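Transcription antitermination protein NusB (Aquifex aeolicus, PDB 3R2C) probably acts in transcription antitermination, binding the boxA sequence of ribosomal RNA operons, and is probably required for transcription of rRNA genes. Local coordinates at residues 51-54 and 55-58; 44-47 and 48-51; 15-18 and 19-23. All blocks are in the same frame, centred on the assembly; numbering follows the deposited sequence.

Contact 1. Residues 51-54 and 55-58; sequences VDTA and VRHI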
ATOM      1  N   VAL A  51       2.183  -0.171 -12.172  1.00 13.34           N
ATOM      2  CA  VAL A  51       2.207   1.108 -11.456  1.00 14.29           C
ATOM      3  C   VAL A  51       1.781   2.235 -12.387  1.00 14.57           C
ATOM      4  O   VAL A  51       0.943   3.070 -12.028  1.00 14.40           O
ATOM      5  CB  VAL A  51       3.596   1.421 -10.846  1.00 13.45           C
ATOM      6  CG1 VAL A  51       3.647   2.871 -10.343  1.00 14.90           C
ATOM      7  CG2 VAL A  51       3.896   0.457  -9.696  1.00 12.29           C
ATOM      8  N   ASP A  52       2.335   2.259 -13.591  1.00 13.35           N
ATOM      9  CA  ASP A  52       2.004   3.342 -14.528  1.00 15.60           C
ATOM     10  C   ASP A  52       0.507   3.359 -14.849  1.00 18.83           C
ATOM     11  O   ASP A  52      -0.103   4.429 -14.996  1.00 16.83           O
ATOM     12  CB  ASP A  52       2.805   3.215 -15.830  1.00 22.52           C
ATOM     13  CG  ASP A  52       4.281   3.542 -15.642  1.00 37.90           C
ATOM     14  OD1 ASP A  52       4.646   4.103 -14.581  1.00 44.88           O
ATOM     15  OD2 ASP A  52       5.076   3.245 -16.563  1.00 37.28           O
ATOM     16  N   THR A  53      -0.076   2.173 -14.940  1.00 15.75           N
ATOM     17  CA  THR A  53      -1.478   2.028 -15.312  1.00 17.11           C
ATOM     18  C   THR A  53      -2.393   2.504 -14.192  1.00 16.11           C
ATOM     19  O   THR A  53      -3.326   3.275 -14.436  1.00 17.81           O
ATOM     20  CB  THR A  53      -1.832   0.555 -15.631  1.00 20.49           C
ATOM     21  OG1 THR A  53      -1.082   0.115 -16.763  1.00 17.22           O
ATOM     22  CG2 THR A  53      -3.316   0.398 -15.923  1.00 18.79           C
ATOM     23  N   ALA A  54      -2.120   2.050 -12.972  1.00 13.83           N
ATOM     24  CA  ALA A  54      -2.907   2.456 -11.806  1.00 15.86           C
ATOM     25  C   ALA A  54      -2.829   3.962 -11.589  1.00 16.45           C
ATOM     26  O   ALA A  54      -3.829   4.605 -11.273  1.00 15.08           O
ATOM     27  CB  ALA A  54      -2.424   1.729 -10.540  1.00 13.32           C
ATOM     28  N   VAL A  55      -1.634   4.524 -11.727  1.00 15.44           N
ATOM     29  CA  VAL A  55      -1.453   5.953 -11.467  1.00 14.58           C
ATOM     30  C   VAL A  55      -2.181   6.798 -12.514  1.00 17.41           C
ATOM     31  O   VAL A  55      -2.899   7.753 -12.191  1.00 17.21           O
ATOM     32  CB  VAL A  55       0.035   6.336 -11.471  1.00 20.22           C
ATOM     33  CG1 VAL A  55       0.196   7.870 -11.609  1.00 22.69           C
ATOM     34  CG2 VAL A  55       0.730   5.820 -10.217  1.00 13.99           C
ATOM     35  N   ARG A  56      -2.011   6.436 -13.776  0.52 13.37           N
ATOM     36  CA  ARG A  56      -2.610   7.193 -14.867  0.52 19.15           C
ATOM     37  C   ARG A  56      -4.145   7.094 -14.901  0.52 20.56           C
ATOM     38  O   ARG A  56      -4.816   7.967 -15.452  0.52 17.80           O
ATOM     39  CB  ARG A  56      -2.011   6.746 -16.205  0.52 26.06           C
ATOM     40  CG  ARG A  56      -2.850   7.127 -17.424  0.52 35.10           C
ATOM     41  CD  ARG A  56      -2.215   6.648 -18.725  0.52 41.60           C
ATOM     42  NE  ARG A  56      -2.887   5.461 -19.245  0.52 47.45           N
ATOM     43  CZ  ARG A  56      -2.345   4.247 -19.302  0.52 42.12           C
ATOM     44  NH1 ARG A  56      -1.101   4.039 -18.884  0.52 37.37           N
ATOM     45  NH2 ARG A  56      -3.055   3.238 -19.791  0.52 37.57           N
ATOM     46  N   HIS A  57      -4.700   6.025 -14.338  1.00 15.34           N
ATOM     47  CA  HIS A  57      -6.152   5.864 -14.291  1.00 11.92           C
ATOM     48  C   HIS A  57      -6.732   5.943 -12.873  1.00 10.10           C
ATOM     49  O   HIS A  57      -7.850   5.495 -12.615  1.00 14.14           O
ATOM     50  CB  HIS A  57      -6.512   4.530 -14.933  1.00 17.37           C
ATOM     51  CG  HIS A  57      -6.167   4.471 -16.384  1.00 23.10           C
ATOM     52  ND1 HIS A  57      -6.835   5.213 -17.336  1.00 24.81           N
ATOM     53  CD2 HIS A  57      -5.220   3.771 -17.051  1.00 30.07           C
ATOM     54  CE1 HIS A  57      -6.316   4.971 -18.525  1.00 31.32           C
ATOM     55  NE2 HIS A  57      -5.337   4.095 -18.381  1.00 32.32           N
ATOM     56  N   ILE A  58      -5.998   6.560 -11.961  1.00 15.37           N
ATOM     57  CA  ILE A  58      -6.345   6.461 -10.546  1.00 14.35           C
ATOM     58  C   ILE A  58      -7.758   6.996 -10.221  1.00 16.79           C
ATOM     59  O   ILE A  58      -8.459   6.405  -9.402  1.00 13.24           O
ATOM     60  CB  ILE A  58      -5.284   7.150  -9.666  1.00 15.64           C
ATOM     61  CG1 ILE A  58      -5.476   6.781  -8.185  1.00 16.07           C
ATOM     62  CG2 ILE A  58      -5.309   8.664  -9.880  1.00 14.27           C
ATOM     63  CD1 ILE A  58      -5.351   5.285  -7.900  1.00 14.50           C
TER
HETATM   64  O   HOH W   1      -0.993   1.128 -19.193  1.00 53.24           O

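Contact 2. Residues 44-47 and 48-51; sequences YEYA and KKLV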
ATOM      1  N   TYR A  44      10.651  -6.293 -13.564  1.00 18.47           N
ATOM      2  CA  TYR A  44      10.831  -4.850 -13.501  1.00 19.24           C
ATOM      3  C   TYR A  44       9.866  -4.146 -14.468  1.00 17.19           C
ATOM      4  O   TYR A  44       9.189  -3.173 -14.111  1.00 17.35           O
ATOM      5  CB  TYR A  44      12.274  -4.495 -13.859  1.00 21.45           C
ATOM      6  CG  TYR A  44      12.545  -3.009 -13.911  1.00 25.44           C
ATOM      7  CD1 TYR A  44      12.325  -2.283 -15.076  1.00 29.89           C
ATOM      8  CD2 TYR A  44      13.015  -2.330 -12.793  1.00 32.23           C
ATOM      9  CE1 TYR A  44      12.570  -0.919 -15.125  1.00 35.75           C
ATOM     10  CE2 TYR A  44      13.265  -0.974 -12.833  1.00 35.61           C
ATOM     11  CZ  TYR A  44      13.037  -0.272 -14.001  1.00 40.20           C
ATOM     12  OH  TYR A  44      13.283   1.083 -14.047  1.00 44.05           O
ATOM     13  N   GLU A  45       9.798  -4.642 -15.695  1.00 18.03           N
ATOM     14  CA  GLU A  45       8.967  -4.008 -16.705  1.00 17.35           C
ATOM     15  C   GLU A  45       7.482  -4.226 -16.424  1.00 18.12           C
ATOM     16  O   GLU A  45       6.678  -3.319 -16.626  1.00 18.15           O
ATOM     17  CB  GLU A  45       9.352  -4.494 -18.106  1.00 23.08           C
ATOM     18  CG  GLU A  45      10.689  -3.894 -18.551  1.00 28.44           C
ATOM     19  CD  GLU A  45      10.942  -4.022 -20.038  1.00 48.31           C
ATOM     20  OE1 GLU A  45      10.150  -4.696 -20.731  1.00 59.23           O
ATOM     21  OE2 GLU A  45      11.944  -3.442 -20.510  1.00 59.82           O
ATOM     22  N   TYR A  46       7.113  -5.402 -15.932  1.00 14.09           N
ATOM     23  CA  TYR A  46       5.705  -5.645 -15.636  1.00 13.79           C
ATOM     24  C   TYR A  46       5.250  -4.809 -14.426  1.00 13.73           C
ATOM     25  O   TYR A  46       4.171  -4.223 -14.451  1.00 15.08           O
ATOM     26  CB  TYR A  46       5.426  -7.131 -15.403  1.00 15.70           C
ATOM     27  CG  TYR A  46       3.955  -7.456 -15.558  1.00 23.60           C
ATOM     28  CD1 TYR A  46       3.366  -7.451 -16.815  1.00 34.50           C
ATOM     29  CD2 TYR A  46       3.146  -7.728 -14.450  1.00 17.11           C
ATOM     30  CE1 TYR A  46       2.027  -7.729 -16.983  1.00 34.88           C
ATOM     31  CE2 TYR A  46       1.791  -8.010 -14.605  1.00 17.62           C
ATOM     32  CZ  TYR A  46       1.241  -8.010 -15.884  1.00 32.70           C
ATOM     33  OH  TYR A  46      -0.096  -8.278 -16.088  1.00 31.70           O
ATOM     34  N   ALA A  47       6.067  -4.766 -13.375  1.00 14.97           N
ATOM     35  CA  ALA A  47       5.798  -3.902 -12.227  1.00 14.29           C
ATOM     36  C   ALA A  47       5.636  -2.442 -12.661  1.00 15.05           C
ATOM     37  O   ALA A  47       4.733  -1.740 -12.187  1.00 14.60           O
ATOM     38  CB  ALA A  47       6.921  -4.011 -11.196  1.00 13.62           C
ATOM     39  N   LYS A  48       6.518  -1.975 -13.540  1.00 13.68           N
ATOM     40  CA  LYS A  48       6.481  -0.578 -13.975  1.00 18.05           C
ATOM     41  C   LYS A  48       5.163  -0.289 -14.713  1.00 16.78           C
ATOM     42  O   LYS A  48       4.562   0.781 -14.547  1.00 19.00           O
ATOM     43  CB  LYS A  48       7.674  -0.275 -14.881  1.00 21.16           C
ATOM     44  CG  LYS A  48       7.776   1.169 -15.371  1.00 30.32           C
ATOM     45  CD  LYS A  48       8.926   1.304 -16.369  1.00 52.42           C
ATOM     46  CE  LYS A  48       9.613   2.664 -16.291  1.00 76.37           C
ATOM     47  NZ  LYS A  48      11.098   2.548 -16.453  1.00 75.50           N
ATOM     48  N   LYS A  49       4.712  -1.255 -15.505  1.00 14.00           N
ATOM     49  CA  LYS A  49       3.475  -1.116 -16.265  1.00 15.72           C
ATOM     50  C   LYS A  49       2.233  -1.122 -15.356  1.00 15.92           C
ATOM     51  O   LYS A  49       1.312  -0.333 -15.567  1.00 18.27           O
ATOM     52  CB  LYS A  49       3.366  -2.215 -17.314  1.00 16.80           C
ATOM     53  CG  LYS A  49       2.214  -2.011 -18.293  1.00 35.83           C
ATOM     54  CD  LYS A  49       2.461  -2.777 -19.572  1.00 50.44           C
ATOM     55  CE  LYS A  49       2.587  -4.249 -19.286  1.00 58.33           C
ATOM     56  NZ  LYS A  49       1.330  -4.765 -18.692  1.00 62.72           N
ATOM     57  N   LEU A  50       2.218  -1.988 -14.342  1.00 13.00           N
ATOM     58  CA  LEU A  50       1.132  -2.005 -13.357  1.00 12.78           C
ATOM     59  C   LEU A  50       1.044  -0.668 -12.647  1.00 15.95           C
ATOM     60  O   LEU A  50      -0.041  -0.103 -12.528  1.00 15.74           O
ATOM     61  CB  LEU A  50       1.342  -3.097 -12.307  1.00 12.85           C
ATOM     62  CG  LEU A  50       1.234  -4.528 -12.821  1.00 16.48           C
ATOM     63  CD1 LEU A  50       1.746  -5.525 -11.751  1.00 12.05           C
ATOM     64  CD2 LEU A  50      -0.201  -4.825 -13.214  1.00 16.64           C
ATOM     65  N   VAL A  51       2.183  -0.171 -12.172  1.00 13.34           N
ATOM     66  CA  VAL A  51       2.207   1.108 -11.456  1.00 14.29           C
ATOM     67  C   VAL A  51       1.781   2.235 -12.387  1.00 14.57           C
ATOM     68  O   VAL A  51       0.943   3.070 -12.028  1.00 14.40           O
ATOM     69  CB  VAL A  51       3.596   1.421 -10.846  1.00 13.45           C
ATOM     70  CG1 VAL A  51       3.647   2.871 -10.343  1.00 14.90           C
ATOM     71  CG2 VAL A  51       3.896   0.457  -9.696  1.00 12.29           C
TER

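Contact 3. Residues 15-18 and 19-23; sequences LYRW and DLRGE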
ATOM      1  N   LEU A  15       2.166   1.604  -4.739  1.00 11.09           N
ATOM      2  CA  LEU A  15       0.880   2.260  -4.551  1.00 13.46           C
ATOM      3  C   LEU A  15       0.632   2.547  -3.070  1.00 14.33           C
ATOM      4  O   LEU A  15       0.129   3.601  -2.721  1.00 15.95           O
ATOM      5  CB  LEU A  15      -0.259   1.390  -5.116  1.00 16.00           C
ATOM      6  CG  LEU A  15      -0.215   1.183  -6.638  1.00 17.75           C
ATOM      7  CD1 LEU A  15      -1.369   0.287  -7.132  1.00 14.17           C
ATOM      8  CD2 LEU A  15      -0.239   2.532  -7.372  1.00 13.01           C
ATOM      9  N   TYR A  16       0.995   1.601  -2.210  1.00 15.49           N
ATOM     10  CA  TYR A  16       0.847   1.750  -0.767  1.00 14.65           C
ATOM     11  C   TYR A  16       1.665   2.954  -0.284  1.00 15.54           C
ATOM     12  O   TYR A  16       1.149   3.835   0.417  1.00 14.63           O
ATOM     13  CB  TYR A  16       1.256   0.436  -0.083  1.00 11.46           C
ATOM     14  CG  TYR A  16       1.406   0.462   1.435  1.00 13.19           C
ATOM     15  CD1 TYR A  16       0.304   0.314   2.273  1.00 21.91           C
ATOM     16  CD2 TYR A  16       2.656   0.592   2.020  1.00 17.88           C
ATOM     17  CE1 TYR A  16       0.448   0.313   3.660  1.00 20.90           C
ATOM     18  CE2 TYR A  16       2.811   0.584   3.391  1.00 18.89           C
ATOM     19  CZ  TYR A  16       1.706   0.450   4.207  1.00 23.86           C
ATOM     20  OH  TYR A  16       1.874   0.468   5.574  1.00 32.05           O
ATOM     21  N   ARG A  17       2.927   3.035  -0.698  1.00 12.91           N
ATOM     22  CA  ARG A  17       3.767   4.177  -0.326  1.00 14.54           C
ATOM     23  C   ARG A  17       3.275   5.497  -0.889  1.00 15.75           C
ATOM     24  O   ARG A  17       3.365   6.543  -0.239  1.00 17.92           O
ATOM     25  CB  ARG A  17       5.197   3.963  -0.808  1.00 15.30           C
ATOM     26  CG  ARG A  17       6.036   3.274   0.210  1.00 19.47           C
ATOM     27  CD  ARG A  17       7.365   2.843  -0.362  1.00 20.73           C
ATOM     28  NE  ARG A  17       7.833   1.654   0.331  1.00 27.45           N
ATOM     29  CZ  ARG A  17       9.091   1.239   0.338  1.00 25.47           C
ATOM     30  NH1 ARG A  17      10.022   1.929  -0.298  1.00 30.52           N
ATOM     31  NH2 ARG A  17       9.404   0.147   1.012  1.00 27.53           N
ATOM     32  N   TRP A  18       2.768   5.452  -2.110  1.00 11.70           N
ATOM     33  CA  TRP A  18       2.270   6.652  -2.784  1.00  7.19           C
ATOM     34  C   TRP A  18       1.076   7.195  -1.993  1.00 12.87           C
ATOM     35  O   TRP A  18       0.970   8.397  -1.738  1.00 14.97           O
ATOM     36  CB  TRP A  18       1.849   6.265  -4.198  1.00  8.98           C
ATOM     37  CG  TRP A  18       1.357   7.379  -5.058  1.00 16.04           C
ATOM     38  CD1 TRP A  18       1.873   8.632  -5.171  1.00 15.41           C
ATOM     39  CD2 TRP A  18       0.248   7.316  -5.957  1.00 18.26           C
ATOM     40  NE1 TRP A  18       1.156   9.354  -6.090  1.00 16.28           N
ATOM     41  CE2 TRP A  18       0.149   8.564  -6.591  1.00 20.62           C
ATOM     42  CE3 TRP A  18      -0.665   6.317  -6.296  1.00 17.62           C
ATOM     43  CZ2 TRP A  18      -0.834   8.852  -7.526  1.00 22.81           C
ATOM     44  CZ3 TRP A  18      -1.644   6.598  -7.222  1.00 21.15           C
ATOM     45  CH2 TRP A  18      -1.715   7.850  -7.837  1.00 17.75           C
ATOM     46  N   ASP A  19       0.211   6.286  -1.561  1.00 14.37           N
ATOM     47  CA  ASP A  19      -0.991   6.659  -0.826  1.00 12.47           C
ATOM     48  C   ASP A  19      -0.579   7.338   0.482  1.00 17.14           C
ATOM     49  O   ASP A  19      -1.158   8.346   0.893  1.00 16.14           O
ATOM     50  CB  ASP A  19      -1.839   5.411  -0.550  1.00 11.67           C
ATOM     51  CG  ASP A  19      -3.316   5.733  -0.356  1.00 19.55           C
ATOM     52  OD1 ASP A  19      -3.716   6.895  -0.524  1.00 23.77           O
ATOM     53  OD2 ASP A  19      -4.085   4.824  -0.017  1.00 22.02           O
ATOM     54  N   LEU A  20       0.455   6.796   1.116  1.00 14.89           N
ATOM     55  CA  LEU A  20       0.907   7.291   2.412  1.00 16.59           C
ATOM     56  C   LEU A  20       1.739   8.566   2.343  1.00 23.57           C
ATOM     57  O   LEU A  20       1.681   9.393   3.255  1.00 27.65           O
ATOM     58  CB  LEU A  20       1.726   6.217   3.116  1.00 15.75           C
ATOM     59  CG  LEU A  20       0.848   5.109   3.694  1.00 19.85           C
ATOM     60  CD1 LEU A  20       1.683   3.889   4.001  1.00 21.39           C
ATOM     61  CD2 LEU A  20       0.136   5.630   4.917  1.00 16.37           C
ATOM     62  N   ARG A  21       2.504   8.733   1.274  1.00 19.42           N
ATOM     63  CA  ARG A  21       3.480   9.823   1.207  1.00 17.31           C
ATOM     64  C   ARG A  21       3.134  10.904   0.194  1.00 20.52           C
ATOM     65  O   ARG A  21       3.526  12.051   0.364  1.00 23.67           O
ATOM     66  CB  ARG A  21       4.863   9.266   0.893  1.00 15.64           C
ATOM     67  CG  ARG A  21       5.488   8.574   2.094  1.00 22.32           C
ATOM     68  CD  ARG A  21       6.680   7.746   1.710  1.00 21.10           C
ATOM     69  NE  ARG A  21       7.730   8.517   1.034  1.00 21.33           N
ATOM     70  CZ  ARG A  21       8.843   7.959   0.561  1.00 22.74           C
ATOM     71  NH1 ARG A  21       9.035   6.648   0.711  1.00 24.56           N
ATOM     72  NH2 ARG A  21       9.752   8.695  -0.067  1.00 22.89           N
ATOM     73  N   GLY A  22       2.438  10.532  -0.873  1.00 18.82           N
ATOM     74  CA  GLY A  22       2.026  11.491  -1.886  1.00 20.42           C
ATOM     75  C   GLY A  22       3.185  12.026  -2.705  1.00 30.32           C
ATOM     76  O   GLY A  22       3.128  13.123  -3.243  1.00 38.48           O
ATOM     77  N   GLU A  23       4.251  11.260  -2.819  1.00 26.53           N
ATOM     78  CA  GLU A  23       5.395  11.739  -3.594  1.00 33.97           C
ATOM     79  C   GLU A  23       5.348  11.173  -5.008  1.00 32.10           C
ATOM     80  O   GLU A  23       4.443  10.421  -5.338  1.00 32.62           O
ATOM     81  CB  GLU A  23       6.693  11.366  -2.899  1.00 34.82           C
ATOM     82  CG  GLU A  23       6.844  12.065  -1.557  1.00 32.89           C
ATOM     83  CD  GLU A  23       7.974  11.509  -0.747  1.00 32.19           C
ATOM     84  OE1 GLU A  23       8.960  11.049  -1.361  1.00 32.40           O
ATOM     85  OE2 GLU A  23       7.864  11.518   0.497  1.00 30.84           O
TER

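Contact 1. Residues 51-54 and 55-58
T53 and H57 meet on one side of the last turn of helix 41-56. The backbone N of H57 donates to T53 O at 3.1 Å. The same oxygen lies at the edge of the imidazole, with H57 CD2 3.3 Å from T53 O. The T53 methyl CG2 comes within 4.0 Å of H57 CD2. With CG2 opposite the T53 backbone N, OG1 (chi1 -63°) swings back along the helix. There T53 OG1 is hydrogen-bonded to K49 O. It also accepts a bond from a water at 2.6 Å. The water accepts a bond from R56 NH1, but R56 has two conformers, so this bridge is doubtful. On another side, V51 and V55 lie side by side, V51 CG1 to V55 CG2 4.1 Å, and pack against helices 3-21 and 25-36. In the next shell, F94 stacks with the H57 ring, while A90 touches T53 and A54. H57 is the first residue to leave helical geometry and the N-cap position of helix 58-66. The chemistry implies a helix end tied down through T53: its carbonyl serves H57, and its hydroxyl is shared between K49 O and water.

Contact 2. Residues 44-47 and 48-51
Y46 receives two side chains of the next turn, K49 and L50. Its CG is anti to the backbone N (chi1 -161°), which carries the ring out from the helix and over toward residues 49 and 50. L50 approaches the half of the ring bearing CD2 and CE2. L50 CD1 lies 3.8 Å from Y46 CD2, in an oblique apolar contact. K49 comes to the other half. Its chain runs out extended at first, then turns at chi3 and chi4, both close to +60°. This double bend curls the ammonium back, with K49 NZ 3.5 Å from Y46 CE1. The ammonium meets the ring obliquely. The ring is fixed at its far end by a hydrogen bond from Y46 OH to E91 OE2 on helix 79-94. With an alanine here, E91 would probably lose its hydroxyl partner, and L50 and the K49 chain the ring surface they rest on.

Y44 and K48 form a second pair, side by side and pointing the same way. The K48 chain bends only near its end, and K48 NZ comes 3.6 Å from Y44 OH. The Y44 ring also makes an edge-to-face contact with F29 of helix 25-36.

Beneath these side chains the backbone bonds are regular. K48 N donates to Y44 O at 3.0 Å, and L50 N to Y46 O at 3.0 Å. V51 N reaches A47 O at 3.0 Å. A47, L50 and V51 are buried, touching A11 or T10 of helix 3-21. E45, K48 and K49 are exposed. The arrangement is that of an amphipathic helix with i to i+3 and i to i+4 side-chain pairs, in the all-helical NusB fold.

Contact 3. Residues 15-18 and 19-23
One face of the Y16 ring carries the methyl CD1 of L20. This CH-pi contact brings L20 CD1 to 3.6 Å from the centroid of the Y16 ring, 20° off the normal. The methyl sits off centre, nearest Y16 CZ at 3.4 Å. Y16 CG lies opposite its backbone N (chi1 170°), so the ring stands out from the helix and L20 folds back over it. The W18 indole is met at its edge instead. The backbone oxygen of E23 lies near the ring plane, with W18 CD1 3.1 Å from E23 O. W18 also touches P25 and L28 of helix 25-36.

The R21 guanidinium grips the E23 carboxylate side-on with two nitrogens. R21 NE bonds E23 OE2 at 3.1 Å, in the guanidinium plane, and R21 NH2 bonds E23 OE1 at 2.8 Å. Both bonds reach the carboxylate from above its plane. R17 and R21 bring like charges close, which are probably balanced by salt bridges to E35 and E31, respectively.

This end of the helix also faces the other protein chain of the assembly. An acidic side chain there bonds Y16 OH, and a basic one pairs with E23 OE2. This is consistent with the known pairing of NusB with the ribosomal protein NusE.

The backbone closes with G22 N donating to W18 O at 2.7 Å. G22 then leaves the helix with positive phi (70°), a conformation that favours glycine. The arrangement is typical of a glycine-terminated helix C-terminus, here ending helix 3-21 at a protein-protein interface.

Contact 3 comes first along the chain, at the end of helix 3-21. Contacts 2 and 1 follow on helix 41-56 and share V51, so they run on from each other with centres about 10 Å apart. Contact 1 lies about 13 Å from contact 3, centre to centre, and the two touch. A54 CB packs on L15 CD1 at 3.8 Å, and V55 and I58 reach the W18 ring. Contacts 2 and 3 are about 16 Å apart between centres and do not touch. Helix 41-56 and I58 beyond it thus pack against helix 3-21. Contact 2 is nearest the bound nucleic acid, about 7 Å at nearest atoms, whereas contact 3 meets the partner protein.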